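PDB 5H4E: beta 1-3 glucanase from Clostridium beijerinckii NCIMB 8052, which probably hydrolyses beta-1,3-glucosidic linkages in beta-glucans, as a beta-1,3-glucanase domain of glycoside hydrolase family 64. Local coordinates for residues D232-Y237 with G275-Q280; G287-G292 with Q302-F307; F307-M312 with C350-F355. All coordinates share one frame; numbering follows the deposited sequence.

Interaction 1 (D232-Y237 with G275-Q280)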
# COMPACT_ATOMS: atom_id res chain seq x y z
N ASP A 232 2.90 8.58 26.59
CA ASP A 232 1.88 9.47 27.16
C ASP A 232 0.51 8.85 27.04
O ASP A 232 -0.28 8.86 27.99
CB ASP A 232 1.88 10.84 26.46
CG ASP A 232 3.09 11.67 26.79
OD1 ASP A 232 3.76 11.36 27.79
OD2 ASP A 232 3.35 12.65 26.06
N VAL A 233 0.23 8.31 25.85
CA VAL A 233 -1.08 7.74 25.55
C VAL A 233 -1.36 6.50 26.40
O VAL A 233 -2.45 6.37 26.97
CB VAL A 233 -1.20 7.40 24.04
CG1 VAL A 233 -2.39 6.47 23.77
CG2 VAL A 233 -1.31 8.68 23.22
N TYR A 234 -0.40 5.59 26.50
CA TYR A 234 -0.59 4.43 27.37
C TYR A 234 -0.72 4.80 28.86
O TYR A 234 -1.48 4.18 29.61
CB TYR A 234 0.53 3.42 27.16
CG TYR A 234 0.18 2.39 26.13
CD1 TYR A 234 -0.20 2.76 24.84
CD2 TYR A 234 0.20 1.03 26.45
CE1 TYR A 234 -0.53 1.79 23.88
CE2 TYR A 234 -0.13 0.07 25.50
CZ TYR A 234 -0.49 0.45 24.23
OH TYR A 234 -0.82 -0.52 23.31
N SER A 235 0.01 5.83 29.28
CA SER A 235 -0.06 6.32 30.66
C SER A 235 -1.44 6.94 30.94
O SER A 235 -2.07 6.66 31.96
CB SER A 235 1.06 7.34 30.91
OG SER A 235 0.99 7.90 32.21
N TYR A 236 -1.90 7.75 29.99
CA TYR A 236 -3.20 8.40 30.09
C TYR A 236 -4.33 7.38 30.20
O TYR A 236 -5.16 7.48 31.10
CB TYR A 236 -3.42 9.31 28.88
CG TYR A 236 -4.69 10.12 28.97
CD1 TYR A 236 -4.74 11.28 29.74
CD2 TYR A 236 -5.84 9.72 28.30
CE1 TYR A 236 -5.91 12.02 29.85
CE2 TYR A 236 -7.03 10.46 28.39
CZ TYR A 236 -7.05 11.61 29.16
OH TYR A 236 -8.22 12.34 29.26
N TYR A 237 -4.35 6.39 29.31
CA TYR A 237 -5.46 5.44 29.23
C TYR A 237 -5.35 4.32 30.26
O TYR A 237 -6.18 3.42 30.29
CB TYR A 237 -5.57 4.87 27.80
CG TYR A 237 -6.24 5.84 26.83
CD1 TYR A 237 -7.47 6.41 27.14
CD2 TYR A 237 -5.61 6.23 25.65
CE1 TYR A 237 -8.08 7.32 26.29
CE2 TYR A 237 -6.22 7.14 24.78
CZ TYR A 237 -7.46 7.68 25.11
OH TYR A 237 -8.08 8.58 24.28
N GLY A 275 0.57 -5.62 24.42
CA GLY A 275 1.80 -4.86 24.51
C GLY A 275 1.66 -3.40 24.12
O GLY A 275 0.59 -2.93 23.71
N LYS A 276 2.77 -2.68 24.27
CA LYS A 276 2.87 -1.29 23.89
C LYS A 276 3.69 -1.17 22.61
O LYS A 276 4.80 -1.71 22.53
CB LYS A 276 3.50 -0.48 25.02
CG LYS A 276 3.78 0.95 24.67
CD LYS A 276 4.21 1.77 25.88
CE LYS A 276 5.57 1.36 26.38
NZ LYS A 276 5.94 2.17 27.57
N PRO A 277 3.14 -0.49 21.59
CA PRO A 277 3.78 -0.49 20.26
C PRO A 277 5.10 0.27 20.19
O PRO A 277 5.31 1.25 20.92
CB PRO A 277 2.73 0.17 19.36
CG PRO A 277 1.94 1.04 20.27
CD PRO A 277 1.90 0.32 21.60
N SER A 278 6.00 -0.18 19.32
CA SER A 278 7.18 0.59 18.96
C SER A 278 6.80 1.63 17.93
O SER A 278 5.69 1.62 17.39
CB SER A 278 8.27 -0.32 18.40
OG SER A 278 7.80 -0.95 17.22
N THR A 279 7.75 2.51 17.64
CA THR A 279 7.61 3.47 16.55
C THR A 279 7.41 2.73 15.22
O THR A 279 6.62 3.15 14.37
CB THR A 279 8.83 4.42 16.50
OG1 THR A 279 8.67 5.43 17.51
CG2 THR A 279 8.97 5.12 15.16
N GLN A 280 8.12 1.61 15.05
CA GLN A 280 8.02 0.85 13.80
C GLN A 280 6.65 0.20 13.67
O GLN A 280 6.09 0.15 12.59
CB GLN A 280 9.11 -0.22 13.71
CG GLN A 280 10.52 0.34 13.54
CD GLN A 280 11.02 1.04 14.78
OE1 GLN A 280 10.95 0.50 15.89
NE2 GLN A 280 11.49 2.27 14.61

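Interaction 2 (G287-G292 with Q302-F307)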
# COMPACT_ATOMS: atom_id res chain seq x y z
N GLY A 287 3.51 -6.32 13.82
CA GLY A 287 3.84 -6.64 15.20
C GLY A 287 2.59 -6.85 16.04
O GLY A 287 1.74 -7.67 15.69
N ILE A 288 2.45 -6.08 17.12
CA ILE A 288 1.30 -6.24 18.01
C ILE A 288 0.00 -5.81 17.33
O ILE A 288 -1.09 -6.19 17.77
CB ILE A 288 1.49 -5.47 19.35
CG1 ILE A 288 1.38 -3.95 19.15
CG2 ILE A 288 2.82 -5.82 19.98
CD1 ILE A 288 1.55 -3.18 20.47
N PHE A 289 0.11 -5.05 16.24
CA PHE A 289 -1.06 -4.65 15.47
C PHE A 289 -1.51 -5.76 14.51
O PHE A 289 -2.53 -5.62 13.83
CB PHE A 289 -0.78 -3.35 14.71
CG PHE A 289 -0.66 -2.13 15.60
CD1 PHE A 289 -1.65 -1.85 16.53
CD2 PHE A 289 0.44 -1.29 15.53
CE1 PHE A 289 -1.56 -0.73 17.36
CE2 PHE A 289 0.55 -0.18 16.34
CZ PHE A 289 -0.46 0.11 17.27
N ASP A 290 -0.75 -6.85 14.46
CA ASP A 290 -1.13 -8.04 13.68
C ASP A 290 -1.87 -9.06 14.54
O ASP A 290 -1.62 -9.15 15.75
CB ASP A 290 0.09 -8.73 13.06
CG ASP A 290 0.63 -7.98 11.86
OD1 ASP A 290 -0.16 -7.25 11.22
OD2 ASP A 290 1.83 -8.15 11.54
N GLY A 291 -2.75 -9.84 13.92
CA GLY A 291 -3.36 -10.98 14.56
C GLY A 291 -4.62 -10.65 15.34
O GLY A 291 -5.01 -9.48 15.44
N GLY A 292 -5.26 -11.68 15.88
CA GLY A 292 -6.42 -11.51 16.74
C GLY A 292 -7.72 -11.87 16.05
O GLY A 292 -7.73 -12.11 14.84
N GLN A 302 -7.85 0.75 14.07
CA GLN A 302 -8.23 2.08 14.52
C GLN A 302 -7.14 2.71 15.37
O GLN A 302 -6.84 3.89 15.21
CB GLN A 302 -9.53 2.01 15.30
CG GLN A 302 -10.70 1.61 14.44
CD GLN A 302 -11.39 2.80 13.83
OE1 GLN A 302 -11.01 3.95 14.10
NE2 GLN A 302 -12.43 2.55 13.04
N VAL A 303 -6.56 1.93 16.27
CA VAL A 303 -5.54 2.46 17.17
C VAL A 303 -4.27 2.82 16.39
O VAL A 303 -3.70 3.90 16.57
CB VAL A 303 -5.23 1.45 18.31
CG1 VAL A 303 -4.00 1.85 19.08
CG2 VAL A 303 -6.46 1.33 19.25
N CYS A 304 -3.86 1.95 15.49
CA CYS A 304 -2.70 2.26 14.67
C CYS A 304 -2.91 3.55 13.86
O CYS A 304 -2.05 4.44 13.84
CB CYS A 304 -2.38 1.10 13.72
SG CYS A 304 -0.92 1.36 12.71
N ALA A 305 -4.05 3.64 13.19
CA ALA A 305 -4.36 4.82 12.39
C ALA A 305 -4.40 6.06 13.27
O ALA A 305 -3.95 7.13 12.86
CB ALA A 305 -5.69 4.64 11.66
N ALA A 306 -4.93 5.93 14.49
CA ALA A 306 -5.04 7.11 15.36
C ALA A 306 -3.67 7.58 15.84
O ALA A 306 -3.43 8.79 16.01
CB ALA A 306 -5.96 6.80 16.55
N PHE A 307 -2.75 6.64 16.05
CA PHE A 307 -1.38 7.02 16.35
C PHE A 307 -0.76 7.77 15.18
O PHE A 307 -0.24 8.86 15.38
CB PHE A 307 -0.53 5.80 16.70
CG PHE A 307 -0.56 5.47 18.17
CD1 PHE A 307 -0.01 6.34 19.09
CD2 PHE A 307 -1.13 4.28 18.62
CE1 PHE A 307 -0.03 6.04 20.46
CE2 PHE A 307 -1.15 3.99 19.99
CZ PHE A 307 -0.59 4.87 20.89

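Interaction 3 (F307-M312 with C350-F355)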
# COMPACT_ATOMS: atom_id res chain seq x y z
N PHE A 307 -2.75 6.64 16.05
CA PHE A 307 -1.38 7.02 16.35
C PHE A 307 -0.76 7.77 15.18
O PHE A 307 -0.24 8.86 15.38
CB PHE A 307 -0.53 5.80 16.70
CG PHE A 307 -0.56 5.47 18.17
CD1 PHE A 307 -0.01 6.34 19.09
CD2 PHE A 307 -1.13 4.28 18.62
CE1 PHE A 307 -0.03 6.04 20.46
CE2 PHE A 307 -1.15 3.99 19.99
CZ PHE A 307 -0.59 4.87 20.89
N ASN A 308 -0.84 7.22 13.97
CA ASN A 308 -0.29 7.92 12.81
C ASN A 308 -0.88 9.31 12.60
O ASN A 308 -0.17 10.23 12.17
CB ASN A 308 -0.51 7.10 11.54
CG ASN A 308 0.48 5.97 11.42
OD1 ASN A 308 1.62 6.17 11.00
ND2 ASN A 308 0.07 4.78 11.84
N ARG A 309 -2.16 9.45 12.91
CA ARG A 309 -2.89 10.71 12.70
C ARG A 309 -2.81 11.64 13.91
O ARG A 309 -3.32 12.77 13.85
CB ARG A 309 -4.35 10.41 12.35
CG ARG A 309 -4.54 9.72 10.99
CD ARG A 309 -5.93 9.09 10.85
NE ARG A 309 -6.12 8.49 9.53
CZ ARG A 309 -7.12 7.67 9.21
NH1 ARG A 309 -8.02 7.31 10.12
NH2 ARG A 309 -7.20 7.18 7.97
N HIS A 310 -2.14 11.18 14.97
CA HIS A 310 -2.03 11.88 16.26
C HIS A 310 -3.40 12.33 16.79
O HIS A 310 -3.63 13.51 17.02
CB HIS A 310 -1.07 13.08 16.15
CG HIS A 310 -0.60 13.61 17.48
ND1 HIS A 310 0.71 13.53 17.90
CD2 HIS A 310 -1.27 14.26 18.47
CE1 HIS A 310 0.83 14.09 19.09
NE2 HIS A 310 -0.35 14.54 19.46
N VAL A 311 -4.31 11.37 16.98
CA VAL A 311 -5.62 11.67 17.56
C VAL A 311 -6.03 10.62 18.59
O VAL A 311 -7.21 10.48 18.90
CB VAL A 311 -6.72 11.76 16.47
CG1 VAL A 311 -6.64 13.09 15.71
CG2 VAL A 311 -6.67 10.56 15.51
N MET A 312 -5.04 9.89 19.14
CA MET A 312 -5.32 8.85 20.12
C MET A 312 -6.06 9.40 21.35
O MET A 312 -6.83 8.69 21.99
CB MET A 312 -4.02 8.16 20.55
CG MET A 312 -3.66 6.93 19.68
SD MET A 312 -4.93 5.64 19.76
CE MET A 312 -4.63 4.91 21.38
N CYS A 350 -0.35 1.94 6.20
CA CYS A 350 -1.07 0.66 6.14
C CYS A 350 -2.57 0.77 6.41
O CYS A 350 -3.38 0.28 5.61
CB CYS A 350 -0.46 -0.33 7.14
SG CYS A 350 -1.20 -1.99 7.14
N TYR A 351 -2.94 1.42 7.51
CA TYR A 351 -4.34 1.46 7.94
C TYR A 351 -5.09 2.73 7.58
O TYR A 351 -6.04 3.12 8.27
CB TYR A 351 -4.40 1.25 9.45
CG TYR A 351 -4.17 -0.18 9.87
CD1 TYR A 351 -5.03 -1.19 9.48
CD2 TYR A 351 -3.09 -0.52 10.68
CE1 TYR A 351 -4.84 -2.50 9.87
CE2 TYR A 351 -2.88 -1.83 11.08
CZ TYR A 351 -3.76 -2.82 10.67
OH TYR A 351 -3.57 -4.12 11.07
N ASP A 352 -4.68 3.38 6.49
CA ASP A 352 -5.27 4.65 6.11
C ASP A 352 -6.72 4.50 5.66
O ASP A 352 -7.43 5.50 5.51
CB ASP A 352 -4.44 5.32 5.01
CG ASP A 352 -4.20 6.81 5.28
OD1 ASP A 352 -5.00 7.42 6.03
OD2 ASP A 352 -3.21 7.37 4.77
N ASP A 353 -7.17 3.26 5.45
CA ASP A 353 -8.56 3.03 5.05
C ASP A 353 -9.50 3.09 6.27
O ASP A 353 -10.73 3.02 6.12
CB ASP A 353 -8.70 1.70 4.29
CG ASP A 353 -8.24 0.50 5.08
OD1 ASP A 353 -7.25 0.61 5.85
OD2 ASP A 353 -8.86 -0.57 4.93
N VAL A 354 -8.92 3.25 7.46
CA VAL A 354 -9.75 3.49 8.64
C VAL A 354 -10.55 4.77 8.42
O VAL A 354 -9.97 5.83 8.16
CB VAL A 354 -8.91 3.60 9.92
CG1 VAL A 354 -9.77 4.11 11.07
CG2 VAL A 354 -8.33 2.24 10.27
N PHE A 355 -11.88 4.63 8.48
CA PHE A 355 -12.84 5.71 8.22
C PHE A 355 -12.70 6.25 6.80
O PHE A 355 -13.01 7.41 6.53
CB PHE A 355 -12.69 6.82 9.26
CG PHE A 355 -13.33 6.49 10.59
CD1 PHE A 355 -12.58 6.46 11.76
CD2 PHE A 355 -14.69 6.21 10.67
CE1 PHE A 355 -13.18 6.15 12.98
CE2 PHE A 355 -15.29 5.90 11.88
CZ PHE A 355 -14.53 5.87 13.04
O HOH W 1 -4.96 9.90 7.17

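Interaction 1 (D232-Y237 with G275-Q280)
Y234, near the C-terminal end of helix 227-236, meets G275, K276 and P277 in the connection that leads from strand 271-273, an outermost strand of a four-stranded antiparallel sheet, to helix 279-284. The contact therefore packs a helix against a strand-to-helix loop. Its one cross-segment hydrogen bond runs from Y234 OH to G275 O at 2.8 Å. The acceptor lies at the ring edge, near the ring plane, and the hydroxyl reaches a lone pair of that oxygen in the carbonyl plane, with a C=O...donor angle of 143°. G275 suits this spot because its extended backbone with positive phi (110°) leaves no room for a side chain beside the carbonyl oxygen of the residue before. Over one face of the ring lies the aliphatic part of K276, whose CG sits 4.0 Å from the Y234 ring centroid in a CH-pi contact almost on the ring normal, while K276 CB approaches Y234 CE2 to 3.7 Å. The lysine chain runs antiparallel to the tyrosine side chain across its face. A chi1 of 174° turns K276 CG away from its own N and lays the methylenes across the ring, and after a bend at chi3 its NZ bonds OD1 of N231, back on the same helix as Y234. P277 comes in obliquely: its CD is 3.3 Å from Y234 OH and 3.6 Å from Y234 CZ. P277 also touches I230 on the helix and I288 and F289 of the next loop, and F260 meets the Y234 ring edge-to-face. A tyrosine fits here because it can do two jobs at once: the ring provides a flat apolar surface for lysine methylenes, and the hydroxyl gives the loop carbonyl a directed partner that fixes where the phenol ends.

Interaction 2 (G287-G292 with Q302-F307)
F289, in a short 3-10 segment of the loop between helices 279-284 and 294-309, folds back on the second of them and lays one face of its ring over C304. C304 CB stands 3.9 Å from the F289 ring centroid and just 1° off the ring normal, a CH-pi contact over the centre of the face. C304 SG, anti to its backbone N (chi1 -178°), leads out over the same ring, 4.4 Å from the F289 centroid and 24° off the normal, making a sulfur-aromatic contact. At the ring edge, near its plane, V303 CG1 is 3.9 Å from F289 CE1, the two side chains crossing at about a right angle. F307, one turn along from V303, adds a looser oblique touch, with F307 CD2 4.4 Å from F289 CZ. Cysteine suits its place because its short side chain lets F289 CE1 come within 4.0 Å of C304 N.

In the next shell, the backbone bond from D290 N to G287 O (2.9 Å) closes the tight turn that presents F289, and E281 accepts from I288 N. K300, on the same helix as C304, binds the carbonyl oxygens of D290 and G291. No hydrogen bond crosses between the two segments: their contact rests on dispersion, CH-pi and sulfur-aromatic attraction, which fall off quickly with distance, so it relies on close packing of the ring over C304.

Interaction 3 (F307-M312 with C350-F355)
R309 points its guanidinium end-on at V354 while one of its nitrogens also meets D352. Extended from CG to NE, the arginine chain carries its planar group from the end of helix 294-309 across to the loop. R309 NH1 and R309 NH2 both donate to V354 O, each at 3.1 Å, with that oxygen close to the guanidinium plane. The two bonds differ at the acceptor: NH2 lies in the carbonyl plane on a lone pair, whereas NH1 stands 48° above it. R309 NH2 further makes a salt bridge to D352 OD1, 2.9 Å away and nearly straight (165°), using the anti lone pair of that oxygen. With the guanidinium and carboxylate planes 45° apart and only OD1 bonded directly by the arginine, the pairing is single and not two-pronged. A water links R309 NE (3.0 Å) to the same D352 OD1 (2.7 Å), so this one oxygen is reached from NH2 directly and from NE through the water. D352 OD2 is held by H338 NE2 and the backbone N of G348, a second shell that orients the carboxylate. Arginine suits the place because its three nitrogens can serve a carbonyl, a carboxylate and a water together. V354 CG1 packs 3.8 Å from R309 NH1. The arrangement joins a helix C-terminal Schellman motif, with H310 at positive phi, to a type I beta turn, Y351 to V354.

How the interactions relate
From the N terminus, helix 227-236 comes first, followed by the four-stranded antiparallel sheet; interaction 1 closes the loop holding that sheet by bringing the helix to 275-280. Interaction 2 then closes a much shorter loop, folding 287-292 back on helix 294-309, and interaction 3 joins the end of that helix to 350-355, across a span that includes helix 332-339. The three loops follow in series, neither nesting nor crossing, though interactions 2 and 3 share F307. Their residues also meet directly: I288 CD1 packs on P277, V233 touches M312, and Y237 OH bonds M312 O. Helix 294-309 meets helix 227-236 through F307 and V233 and reaches the 350-355 loop from its C-terminal end.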